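Local coordinates for cytosolic phospholipase A2 delta (Homo sapiens, PDB 5IZ5), which hydrolyses glycerophospholipids at the sn-2 position in a calcium-dependent manner, with a preference for linoleic acid there, at residues L788-Y791 with N792-S796. The protein carries 3 engineered substitutions. Sequence-based numbering, arbitrary orientation.
Sequences LSDY and NVQTS
D790 and Q794 lie one helical turn apart, and their flat ends meet obliquely, carboxylate and amide planes 62° apart. D790 OD1 comes 3.4 Å from Q794 NE2, but the angle is too poor for a hydrogen bond; OD2 is engaged instead in a long, weak ion pair with K351. Q794 also packs its CB and CG against the carbonyl of D790, and its side chain touches K351. A leucine here would probably leave the D790 carboxylate facing a carbon branch where an amide now lies. On another side of the helix, Y791 holds CG opposite its backbone N (chi1 173°), which lays the ring alongside the next turn; T795 CB sits over one face, offset toward the rim and 4.1 Å above the plane, while N792 OD1 sits in plane at the edge, 3.5 Å from Y791 CD2. L788 swings CD1 to 3.4 Å from the same N792 OD1. This is the last part of helix 779-794 in the patatin-like alpha/beta hydrolase domain, with the usual i to i+4 backbone bonds: N792 N to L788 O, Q794 N to D790 O, and a straight T795 N to Y791 O bond of 2.8 Å (177°). S796 OG, just ahead of helix 797-810, donates a hydrogen bond to N792 O at 2.6 Å. Farther out, N792 ND2 is tied to V737 O and Y791 OH to S740, the tyrosine ring also meeting F741. S789 OG bonds to S341 on helix 335-351, where V793 packs on H345 and A348; that helix follows strand 327-331 and begins at G335, which with G334 binds substrate.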
loop_
_atom_site.group_PDB
_atom_site.type_symbol
_atom_site.label_atom_id
_atom_site.label_comp_id
_atom_site.label_asym_id
_atom_site.label_seq_id
_atom_site.Cartn_x
_atom_site.Cartn_y
_atom_site.Cartn_z
ATOM N N LEU B 788 32.620 -8.187 -5.964
ATOM C CA LEU B 788 32.697 -6.791 -6.381
ATOM C C LEU B 788 31.994 -5.885 -5.377
ATOM O O LEU B 788 32.538 -4.863 -4.960
ATOM C CB LEU B 788 32.062 -6.597 -7.761
ATOM C CG LEU B 788 31.831 -5.147 -8.198
ATOM C CD1 LEU B 788 33.146 -4.384 -8.264
ATOM C CD2 LEU B 788 31.121 -5.093 -9.536
ATOM N N SER B 789 30.767 -6.254 -5.019
ATOM C CA SER B 789 29.953 -5.463 -4.102
ATOM C C SER B 789 30.626 -5.363 -2.741
ATOM O O SER B 789 30.727 -4.285 -2.165
ATOM C CB SER B 789 28.556 -6.084 -3.956
ATOM O OG SER B 789 27.925 -6.233 -5.214
ATOM N N ASP B 790 31.069 -6.508 -2.236
ATOM C CA ASP B 790 31.820 -6.587 -0.989
ATOM C C ASP B 790 33.042 -5.664 -1.026
ATOM O O ASP B 790 33.256 -4.856 -0.121
ATOM C CB ASP B 790 32.249 -8.040 -0.760
ATOM C CG ASP B 790 33.059 -8.231 0.505
ATOM O OD1 ASP B 790 32.996 -7.380 1.414
ATOM O OD2 ASP B 790 33.756 -9.258 0.593
ATOM N N TYR B 791 33.822 -5.781 -2.094
ATOM C CA TYR B 791 35.023 -4.975 -2.269
ATOM C C TYR B 791 34.720 -3.477 -2.272
ATOM O O TYR B 791 35.372 -2.710 -1.562
ATOM C CB TYR B 791 35.732 -5.367 -3.564
ATOM C CG TYR B 791 36.884 -4.466 -3.912
ATOM C CD1 TYR B 791 38.177 -4.754 -3.483
ATOM C CD2 TYR B 791 36.683 -3.327 -4.673
ATOM C CE1 TYR B 791 39.236 -3.924 -3.804
ATOM C CE2 TYR B 791 37.729 -2.496 -4.996
ATOM C CZ TYR B 791 39.007 -2.795 -4.561
ATOM O OH TYR B 791 40.055 -1.965 -4.885
ATOM N N ASN B 792 33.738 -3.068 -3.074
ATOM C CA ASN B 792 33.378 -1.649 -3.207
ATOM C C ASN B 792 33.034 -0.975 -1.891
ATOM O O ASN B 792 33.293 0.212 -1.714
ATOM C CB ASN B 792 32.205 -1.465 -4.170
ATOM C CG ASN B 792 32.598 -1.674 -5.613
ATOM O OD1 ASN B 792 33.750 -1.984 -5.918
ATOM N ND2 ASN B 792 31.644 -1.492 -6.513
ATOM N N VAL B 793 32.442 -1.724 -0.971
ATOM C CA VAL B 793 32.145 -1.182 0.349
ATOM C C VAL B 793 33.397 -1.201 1.235
ATOM O O VAL B 793 33.690 -0.213 1.905
ATOM C CB VAL B 793 30.963 -1.924 1.008
ATOM C CG1 VAL B 793 30.864 -1.599 2.492
ATOM C CG2 VAL B 793 29.668 -1.547 0.302
ATOM N N GLN B 794 34.132 -2.310 1.232
ATOM C CA GLN B 794 35.360 -2.407 2.035
ATOM C C GLN B 794 36.374 -1.319 1.682
ATOM O O GLN B 794 36.896 -0.641 2.559
ATOM C CB GLN B 794 35.993 -3.793 1.920
ATOM C CG GLN B 794 35.393 -4.792 2.893
ATOM C CD GLN B 794 35.959 -6.188 2.734
ATOM O OE1 GLN B 794 36.743 -6.455 1.824
ATOM N NE2 GLN B 794 35.558 -7.089 3.619
ATOM N N THR B 795 36.615 -1.126 0.391
ATOM C CA THR B 795 37.511 -0.061 -0.062
ATOM C C THR B 795 37.026 1.350 0.298
ATOM O O THR B 795 37.789 2.298 0.195
ATOM C CB THR B 795 37.731 -0.119 -1.576
ATOM O OG1 THR B 795 38.955 0.555 -1.903
ATOM C CG2 THR B 795 36.580 0.541 -2.293
ATOM N N SER B 796 35.758 1.493 0.677
ATOM C CA SER B 796 35.206 2.790 1.069
ATOM C C SER B 796 35.142 2.949 2.585
ATOM O O SER B 796 34.521 3.891 3.084
ATOM C CB SER B 796 33.799 2.948 0.488
ATOM O OG SER B 796 33.788 2.659 -0.891
#